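DUF3194 domain-containing protein (Thermococcus onnurineus, PDB 3UEB) is of unknown function, an alpha and beta protein of the UPF0440 family from a hyperthermophilic archaeon. Local coordinates at residues 86-89 against 90-94. Residues are numbered along the deposited sequence; the frame is centred on the assembly and turned at random.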
loop_
_atom_site.group_PDB
_atom_site.type_symbol
_atom_site.label_atom_id
_atom_site.label_comp_id
_atom_site.label_asym_id
_atom_site.label_seq_id
_atom_site.Cartn_x
_atom_site.Cartn_y
_atom_site.Cartn_z
ATOM N N GLU A 86 -1.709 1.784 -17.956
ATOM C CA GLU A 86 -3.046 2.346 -17.814
ATOM C C GLU A 86 -3.392 2.610 -16.349
ATOM O O GLU A 86 -3.964 3.649 -16.016
ATOM C CB GLU A 86 -4.073 1.394 -18.425
ATOM C CG GLU A 86 -4.319 1.630 -19.899
ATOM C CD GLU A 86 -4.976 0.443 -20.573
ATOM O OE1 GLU A 86 -5.949 -0.109 -20.012
ATOM O OE2 GLU A 86 -4.516 0.069 -21.670
ATOM N N ALA A 87 -3.048 1.665 -15.475
ATOM C CA ALA A 87 -3.325 1.819 -14.051
ATOM C C ALA A 87 -2.629 3.058 -13.507
ATOM O O ALA A 87 -3.225 3.831 -12.758
ATOM C CB ALA A 87 -2.856 0.587 -13.282
ATOM N N VAL A 88 -1.366 3.230 -13.891
ATOM C CA VAL A 88 -0.552 4.363 -13.454
ATOM C C VAL A 88 -1.097 5.697 -13.974
ATOM O O VAL A 88 -1.233 6.655 -13.212
ATOM C CB VAL A 88 0.925 4.177 -13.907
ATOM C CG1 VAL A 88 1.758 5.449 -13.634
ATOM C CG2 VAL A 88 1.527 2.994 -13.170
ATOM N N GLU A 89 -1.404 5.766 -15.266
ATOM C CA GLU A 89 -1.947 7.000 -15.830
ATOM C C GLU A 89 -3.244 7.369 -15.101
ATOM O O GLU A 89 -3.478 8.534 -14.789
ATOM C CB GLU A 89 -2.200 6.838 -17.335
ATOM C CG GLU A 89 -0.917 6.794 -18.172
ATOM C CD GLU A 89 -0.126 8.101 -18.124
ATOM O OE1 GLU A 89 1.108 8.047 -17.911
ATOM O OE2 GLU A 89 -0.735 9.181 -18.306
ATOM N N ARG A 90 -4.082 6.373 -14.824
ATOM C CA ARG A 90 -5.329 6.623 -14.107
ATOM C C ARG A 90 -5.003 7.226 -12.745
ATOM O O ARG A 90 -5.682 8.142 -12.291
ATOM C CB ARG A 90 -6.119 5.325 -13.909
ATOM C CG ARG A 90 -7.408 5.503 -13.113
ATOM C CD ARG A 90 -8.341 6.492 -13.803
ATOM N NE ARG A 90 -8.753 6.017 -15.121
ATOM C CZ ARG A 90 -9.657 5.061 -15.324
ATOM N NH1 ARG A 90 -10.252 4.477 -14.291
ATOM N NH2 ARG A 90 -9.966 4.684 -16.562
ATOM N N ALA A 91 -3.959 6.701 -12.103
ATOM C CA ALA A 91 -3.537 7.192 -10.796
ATOM C C ALA A 91 -3.174 8.679 -10.877
ATOM O O ALA A 91 -3.665 9.473 -10.091
ATOM C CB ALA A 91 -2.353 6.380 -10.288
ATOM N N TYR A 92 -2.324 9.053 -11.829
ATOM C CA TYR A 92 -1.943 10.462 -12.002
ATOM C C TYR A 92 -3.182 11.352 -12.138
ATOM O O TYR A 92 -3.293 12.393 -11.486
ATOM C CB TYR A 92 -1.092 10.633 -13.266
ATOM C CG TYR A 92 0.264 9.969 -13.219
ATOM C CD1 TYR A 92 0.836 9.443 -14.373
ATOM C CD2 TYR A 92 0.985 9.884 -12.033
ATOM C CE1 TYR A 92 2.094 8.843 -14.352
ATOM C CE2 TYR A 92 2.249 9.284 -11.998
ATOM C CZ TYR A 92 2.792 8.766 -13.163
ATOM O OH TYR A 92 4.023 8.155 -13.136
ATOM N N GLU A 93 -4.105 10.932 -13.000
ATOM C CA GLU A 93 -5.335 11.675 -13.248
ATOM C C GLU A 93 -6.149 11.885 -11.980
ATOM O O GLU A 93 -6.684 12.969 -11.735
ATOM C CB GLU A 93 -6.207 10.937 -14.265
ATOM C CG GLU A 93 -7.400 11.752 -14.730
ATOM C CD GLU A 93 -8.502 10.906 -15.348
ATOM O OE1 GLU A 93 -9.384 11.494 -16.015
ATOM O OE2 GLU A 93 -8.499 9.665 -15.164
ATOM N N ILE A 94 -6.250 10.835 -11.179
ATOM C CA ILE A 94 -7.017 10.905 -9.949
ATOM C C ILE A 94 -6.254 11.712 -8.911
ATOM O O ILE A 94 -6.849 12.506 -8.177
ATOM C CB ILE A 94 -7.342 9.480 -9.444
ATOM C CG1 ILE A 94 -8.342 8.836 -10.412
ATOM C CG2 ILE A 94 -7.896 9.518 -8.030
ATOM C CD1 ILE A 94 -8.517 7.356 -10.232
#
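Glu86, Ala87, Val88 and Glu89 each accept a backbone hydrogen bond from the residue four places on, as in Tyr92 N to Val88 O at 3.0 Å. One turn apart, Val88 and Tyr92 run alongside each other in the same direction. With CG1 anti to the backbone N (chi1 172°), Val88 brings this methyl to the phenol half of the ring, 3.5 Å from Tyr92 CE1, while Val88 O sits over one ring face, nearer the ring's border than its centre and 3.6 Å from Tyr92 CG. Glu89, bent at chi2, places OE1 at the ring's edge, in plane, 3.8 Å from Tyr92 CE1; its carboxylate stands 78° to the ring. Both Val88 and Tyr92 also touch Ile11 of strand 6-14. Without the ring, as with an alanine here, Val88 CG1 would probably lose its aromatic neighbour and a gap would open beside Ile11 and Ile13. On another side of the helix, Arg90, bent at chi2 and chi3, runs outward, and its NE makes a long salt bridge of 3.7 Å to Glu93 OE2; Glu93 OE1 pairs with Arg97. Arg90 also packs on Thr33 and Tyr37 of helix 20-41. Contacts at i to i+3 and i to i+4 are regular in an alpha-helix; with Ala87, Val88 and Ala91 buried and Glu89 and Arg90 exposed, helix 80-104 is amphipathic here, set against a three-stranded antiparallel sheet and a companion helix in an alpha+beta fold.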